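Long-range contact in Iron(III) ABC transporter, periplasmic iron-compound-binding protein (Vibrio cholerae, PDB 3TEF), which probably captures iron-loaded catecholate siderophores in the periplasm and hands them to an ABC transporter for iron uptake: residues I148-L161 / F178-V191. Residues are numbered along the deposited sequence; the frame is centred on the assembly and turned at random.
Sequences IMQYNQQHKSDAML and FSSVYKDFGFSETV
F187 is wedged between N152 and A159 where the long helix 131-154 hands over to strand 158-165 in one lobe of this periplasmic binding protein. The A159 methyl sits over one ring face, CB 4.0 Å from the centroid. Over the other lies the N152 amide, ND2 offset toward the rim, the amide plane 32° from that of the ring. That amide is held there by a bond of its own: N152 ND2 donates to F185 O at 2.7 Å, with the acceptor nearly in the plane of the N152 amide. The next carbonyl, G186 O, is taken by K156, which folds back, bent at three torsions, to bring NZ within 2.8 Å. G186 turns the chain out of helix 180-184 with positive phi and lies against M149, whose CA is 3.3 Å from F185 O in a CA-H...O contact.

Beyond the turn, 188-189 runs parallel to strand 158-165: S188 N bonds to S157 O, A159 N to S188 O and T190 N to A159 O. T190 OG1 gives a short bond to the anti lone pair of D158 OD2, 2.5 Å away, an oxygen that also accepts from K214 N.

Around the two segments, strand 215-220 flanks 158-165 through M160, and M277 of helix 267-279 packs on I148, F185 and F187. Back at the parallel pairing, A159 O has a second donor, Y182 OH at 2.8 Å, on the opposite face of the carbonyl plane from T190 N; a water donating to that hydroxyl accepts from L161 N.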
loop_
_atom_site.group_PDB
_atom_site.type_symbol
_atom_site.label_atom_id
_atom_site.label_comp_id
_atom_site.label_asym_id
_atom_site.label_seq_id
_atom_site.Cartn_x
_atom_site.Cartn_y
_atom_site.Cartn_z
ATOM N N ILE A 148 7.109 -15.565 -8.081
ATOM C CA ILE A 148 6.594 -15.915 -6.761
ATOM C C ILE A 148 5.303 -16.710 -6.858
ATOM O O ILE A 148 5.124 -17.714 -6.165
ATOM C CB ILE A 148 6.309 -14.657 -5.917
ATOM C CG1 ILE A 148 7.611 -13.919 -5.612
ATOM C CG2 ILE A 148 5.563 -15.039 -4.648
ATOM C CD1 ILE A 148 7.411 -12.480 -5.172
ATOM N N MET A 149 4.397 -16.255 -7.715
ATOM C CA MET A 149 3.113 -16.912 -7.867
ATOM C C MET A 149 3.291 -18.349 -8.328
ATOM O O MET A 149 2.586 -19.253 -7.870
ATOM C CB MET A 149 2.249 -16.165 -8.870
ATOM C CG MET A 149 1.139 -17.005 -9.445
ATOM S SD MET A 149 -0.063 -15.982 -10.282
ATOM C CE MET A 149 -0.948 -15.324 -8.869
ATOM N N GLN A 150 4.225 -18.552 -9.254
ATOM C CA GLN A 150 4.508 -19.892 -9.753
ATOM C C GLN A 150 4.947 -20.782 -8.610
ATOM O O GLN A 150 4.429 -21.883 -8.428
ATOM C CB GLN A 150 5.597 -19.852 -10.817
ATOM C CG GLN A 150 5.139 -19.268 -12.128
ATOM C CD GLN A 150 6.163 -19.468 -13.219
ATOM O OE1 GLN A 150 6.656 -20.581 -13.425
ATOM N NE2 GLN A 150 6.509 -18.388 -13.909
ATOM N N TYR A 151 5.907 -20.288 -7.838
ATOM C CA TYR A 151 6.430 -21.016 -6.695
ATOM C C TYR A 151 5.304 -21.518 -5.793
ATOM O O TYR A 151 5.215 -22.710 -5.500
ATOM C CB TYR A 151 7.375 -20.118 -5.905
ATOM C CG TYR A 151 8.114 -20.821 -4.795
ATOM C CD1 TYR A 151 9.407 -21.286 -4.986
ATOM C CD2 TYR A 151 7.520 -21.016 -3.555
ATOM C CE1 TYR A 151 10.091 -21.929 -3.974
ATOM C CE2 TYR A 151 8.195 -21.656 -2.536
ATOM C CZ TYR A 151 9.481 -22.111 -2.751
ATOM O OH TYR A 151 10.158 -22.752 -1.738
ATOM N N ASN A 152 4.439 -20.605 -5.364
ATOM C CA ASN A 152 3.362 -20.947 -4.434
ATOM C C ASN A 152 2.274 -21.841 -5.018
ATOM O O ASN A 152 1.600 -22.561 -4.287
ATOM C CB ASN A 152 2.745 -19.678 -3.843
ATOM C CG ASN A 152 3.713 -18.931 -2.961
ATOM O OD1 ASN A 152 4.553 -19.536 -2.294
ATOM N ND2 ASN A 152 3.612 -17.609 -2.954
ATOM N N GLN A 153 2.092 -21.786 -6.331
ATOM C CA GLN A 153 1.165 -22.690 -6.994
ATOM C C GLN A 153 1.783 -24.075 -7.163
ATOM O O GLN A 153 1.074 -25.083 -7.198
ATOM C CB GLN A 153 0.761 -22.131 -8.353
ATOM C CG GLN A 153 -0.035 -20.853 -8.263
ATOM C CD GLN A 153 -0.427 -20.321 -9.621
ATOM O OE1 GLN A 153 0.167 -20.684 -10.638
ATOM N NE2 GLN A 153 -1.437 -19.458 -9.650
ATOM N N GLN A 154 3.108 -24.111 -7.271
ATOM C CA GLN A 154 3.845 -25.355 -7.469
ATOM C C GLN A 154 4.151 -26.022 -6.133
ATOM O O GLN A 154 4.523 -27.194 -6.075
ATOM C CB GLN A 154 5.139 -25.090 -8.244
ATOM C CG GLN A 154 4.912 -24.602 -9.673
ATOM C CD GLN A 154 6.208 -24.348 -10.429
ATOM O OE1 GLN A 154 7.287 -24.263 -9.834
ATOM N NE2 GLN A 154 6.107 -24.228 -11.750
ATOM N N HIS A 155 4.003 -25.256 -5.061
ATOM C CA HIS A 155 4.067 -25.796 -3.716
ATOM C C HIS A 155 2.768 -25.376 -3.047
ATOM O O HIS A 155 2.772 -24.856 -1.932
ATOM C CB HIS A 155 5.265 -25.216 -2.959
ATOM C CG HIS A 155 6.561 -25.295 -3.712
ATOM N ND1 HIS A 155 7.242 -26.478 -3.900
ATOM C CD2 HIS A 155 7.302 -24.332 -4.311
ATOM C CE1 HIS A 155 8.347 -26.241 -4.589
ATOM N NE2 HIS A 155 8.407 -24.950 -4.852
ATOM N N LYS A 156 1.657 -25.597 -3.747
ATOM C CA LYS A 156 0.382 -24.983 -3.386
ATOM C C LYS A 156 0.097 -25.027 -1.892
ATOM O O LYS A 156 -0.185 -26.088 -1.335
ATOM C CB LYS A 156 -0.781 -25.600 -4.161
ATOM C CG LYS A 156 -1.903 -24.608 -4.476
ATOM C CD LYS A 156 -2.299 -23.763 -3.257
ATOM C CE LYS A 156 -1.675 -22.357 -3.291
ATOM N NZ LYS A 156 -2.420 -21.440 -4.212
ATOM N N SER A 157 0.158 -23.867 -1.249
ATOM C CA SER A 157 -0.079 -23.804 0.184
ATOM C C SER A 157 -0.824 -22.544 0.598
ATOM O O SER A 157 -0.859 -21.555 -0.139
ATOM C CB SER A 157 1.233 -23.939 0.951
ATOM O OG SER A 157 1.812 -25.213 0.718
ATOM N N ASP A 158 -1.418 -22.603 1.787
ATOM C CA ASP A 158 -2.280 -21.545 2.290
ATOM C C ASP A 158 -1.505 -20.539 3.132
ATOM O O ASP A 158 -0.432 -20.834 3.660
ATOM C CB ASP A 158 -3.422 -22.147 3.117
ATOM C CG ASP A 158 -2.921 -22.937 4.319
ATOM O OD1 ASP A 158 -2.371 -24.041 4.120
ATOM O OD2 ASP A 158 -3.074 -22.460 5.466
ATOM N N ALA A 159 -2.052 -19.335 3.238
ATOM C CA ALA A 159 -1.482 -18.331 4.122
ATOM C C ALA A 159 -2.603 -17.625 4.850
ATOM O O ALA A 159 -3.694 -17.430 4.303
ATOM C CB ALA A 159 -0.650 -17.330 3.349
ATOM N N MET A 160 -2.322 -17.247 6.089
ATOM C CA MET A 160 -3.240 -16.443 6.864
ATOM C C MET A 160 -2.571 -15.096 7.050
ATOM O O MET A 160 -1.395 -15.031 7.419
ATOM C CB MET A 160 -3.498 -17.092 8.221
ATOM C CG MET A 160 -4.454 -16.313 9.103
ATOM S SD MET A 160 -4.712 -17.092 10.706
ATOM C CE MET A 160 -5.613 -18.565 10.217
ATOM N N LEU A 161 -3.301 -14.031 6.756
ATOM C CA LEU A 161 -2.782 -12.681 6.925
ATOM C C LEU A 161 -3.388 -12.138 8.208
ATOM O O LEU A 161 -4.601 -12.083 8.334
ATOM C CB LEU A 161 -3.184 -11.806 5.732
ATOM C CG LEU A 161 -2.606 -10.391 5.556
ATOM C CD1 LEU A 161 -3.037 -9.433 6.684
ATOM C CD2 LEU A 161 -1.095 -10.401 5.412
ATOM N N PHE A 178 -5.293 -6.513 1.222
ATOM C CA PHE A 178 -4.124 -7.395 1.080
ATOM C C PHE A 178 -4.348 -8.463 0.010
ATOM O O PHE A 178 -3.803 -9.561 0.091
ATOM C CB PHE A 178 -3.736 -8.031 2.421
ATOM C CG PHE A 178 -3.431 -7.030 3.490
ATOM C CD1 PHE A 178 -2.287 -6.250 3.418
ATOM C CD2 PHE A 178 -4.298 -6.843 4.560
ATOM C CE1 PHE A 178 -2.014 -5.304 4.405
ATOM C CE2 PHE A 178 -4.022 -5.912 5.554
ATOM C CZ PHE A 178 -2.877 -5.144 5.477
ATOM N N SER A 179 -5.148 -8.122 -0.995
ATOM C CA SER A 179 -5.431 -9.040 -2.100
ATOM C C SER A 179 -4.156 -9.602 -2.751
ATOM O O SER A 179 -4.148 -10.735 -3.231
ATOM C CB SER A 179 -6.307 -8.359 -3.155
ATOM O OG SER A 179 -5.618 -7.327 -3.841
ATOM N N SER A 180 -3.083 -8.813 -2.746
ATOM C CA SER A 180 -1.812 -9.216 -3.358
ATOM C C SER A 180 -1.366 -10.613 -2.930
ATOM O O SER A 180 -0.883 -11.404 -3.751
ATOM C CB SER A 180 -0.726 -8.214 -2.987
ATOM O OG SER A 180 -0.668 -8.104 -1.579
ATOM N N VAL A 181 -1.522 -10.907 -1.643
ATOM C CA VAL A 181 -1.094 -12.179 -1.076
ATOM C C VAL A 181 -1.687 -13.364 -1.841
ATOM O O VAL A 181 -0.999 -14.355 -2.096
ATOM C CB VAL A 181 -1.491 -12.295 0.408
ATOM C CG1 VAL A 181 -1.157 -13.679 0.947
ATOM C CG2 VAL A 181 -0.770 -11.219 1.244
ATOM N N TYR A 182 -2.958 -13.242 -2.205
ATOM C CA TYR A 182 -3.709 -14.359 -2.769
ATOM C C TYR A 182 -3.820 -14.284 -4.287
ATOM O O TYR A 182 -3.625 -15.283 -4.983
ATOM C CB TYR A 182 -5.092 -14.423 -2.108
ATOM C CG TYR A 182 -4.949 -14.523 -0.611
ATOM C CD1 TYR A 182 -4.490 -15.693 -0.032
ATOM C CD2 TYR A 182 -5.198 -13.430 0.219
ATOM C CE1 TYR A 182 -4.309 -15.802 1.321
ATOM C CE2 TYR A 182 -5.011 -13.530 1.595
ATOM C CZ TYR A 182 -4.569 -14.721 2.135
ATOM O OH TYR A 182 -4.380 -14.861 3.493
ATOM N N LYS A 183 -4.126 -13.096 -4.795
ATOM C CA LYS A 183 -4.383 -12.914 -6.220
ATOM C C LYS A 183 -3.113 -12.753 -7.055
ATOM O O LYS A 183 -3.084 -13.117 -8.234
ATOM C CB LYS A 183 -5.327 -11.731 -6.454
ATOM C CG LYS A 183 -6.673 -11.877 -5.765
ATOM C CD LYS A 183 -7.702 -10.885 -6.293
ATOM C CE LYS A 183 -9.022 -11.034 -5.543
ATOM N NZ LYS A 183 -10.091 -10.164 -6.112
ATOM N N ASP A 184 -2.069 -12.207 -6.448
ATOM C CA ASP A 184 -0.836 -11.917 -7.178
ATOM C C ASP A 184 0.317 -12.813 -6.793
ATOM O O ASP A 184 1.087 -13.210 -7.646
ATOM C CB ASP A 184 -0.431 -10.456 -6.993
ATOM C CG ASP A 184 -1.514 -9.502 -7.432
ATOM O OD1 ASP A 184 -2.118 -9.730 -8.501
ATOM O OD2 ASP A 184 -1.778 -8.527 -6.702
ATOM N N PHE A 185 0.441 -13.122 -5.509
ATOM C CA PHE A 185 1.577 -13.889 -5.030
ATOM C C PHE A 185 1.283 -15.387 -4.977
ATOM O O PHE A 185 2.183 -16.195 -4.738
ATOM C CB PHE A 185 2.017 -13.364 -3.665
ATOM C CG PHE A 185 2.715 -12.032 -3.726
ATOM C CD1 PHE A 185 3.789 -11.834 -4.581
ATOM C CD2 PHE A 185 2.288 -10.971 -2.941
ATOM C CE1 PHE A 185 4.444 -10.612 -4.637
ATOM C CE2 PHE A 185 2.938 -9.735 -2.994
ATOM C CZ PHE A 185 4.019 -9.556 -3.834
ATOM N N GLY A 186 0.015 -15.739 -5.171
ATOM C CA GLY A 186 -0.371 -17.121 -5.399
ATOM C C GLY A 186 -0.636 -18.008 -4.197
ATOM O O GLY A 186 -0.702 -19.232 -4.336
ATOM N N PHE A 187 -0.789 -17.420 -3.015
ATOM C CA PHE A 187 -1.193 -18.203 -1.855
ATOM C C PHE A 187 -2.688 -18.472 -1.931
ATOM O O PHE A 187 -3.428 -17.740 -2.585
ATOM C CB PHE A 187 -0.903 -17.443 -0.558
ATOM C CG PHE A 187 0.546 -17.391 -0.184
ATOM C CD1 PHE A 187 1.168 -18.481 0.397
ATOM C CD2 PHE A 187 1.279 -16.228 -0.371
ATOM C CE1 PHE A 187 2.494 -18.426 0.753
ATOM C CE2 PHE A 187 2.615 -16.161 -0.009
ATOM C CZ PHE A 187 3.225 -17.258 0.558
ATOM N N SER A 188 -3.140 -19.519 -1.252
ATOM C CA SER A 188 -4.571 -19.697 -1.043
ATOM C C SER A 188 -4.885 -19.286 0.396
ATOM O O SER A 188 -3.992 -19.254 1.244
ATOM C CB SER A 188 -4.991 -21.149 -1.310
ATOM O OG SER A 188 -4.356 -22.036 -0.405
ATOM N N GLU A 189 -6.140 -18.953 0.670
ATOM C CA GLU A 189 -6.530 -18.560 2.021
ATOM C C GLU A 189 -6.615 -19.778 2.935
ATOM O O GLU A 189 -7.262 -20.770 2.591
ATOM C CB GLU A 189 -7.880 -17.852 2.007
ATOM C CG GLU A 189 -7.971 -16.600 1.150
ATOM C CD GLU A 189 -9.375 -16.011 1.188
ATOM O OE1 GLU A 189 -10.289 -16.715 1.647
ATOM O OE2 GLU A 189 -9.581 -14.856 0.775
ATOM N N THR A 190 -5.972 -19.709 4.098
ATOM C CA THR A 190 -6.119 -20.761 5.098
ATOM C C THR A 190 -7.599 -20.932 5.379
ATOM O O THR A 190 -8.144 -22.023 5.243
ATOM C CB THR A 190 -5.405 -20.433 6.422
ATOM O OG1 THR A 190 -4.014 -20.206 6.182
ATOM C CG2 THR A 190 -5.551 -21.586 7.403
ATOM N N VAL A 191 -8.254 -19.846 5.768
ATOM C CA VAL A 191 -9.706 -19.859 5.877
ATOM C C VAL A 191 -10.328 -18.757 5.033
ATOM O O VAL A 191 -9.986 -17.584 5.173
ATOM C CB VAL A 191 -10.214 -19.796 7.348
ATOM C CG1 VAL A 191 -9.104 -19.411 8.305
ATOM C CG2 VAL A 191 -11.442 -18.866 7.470
HETATM O O HOH W 1 -5.954 -14.547 5.662
#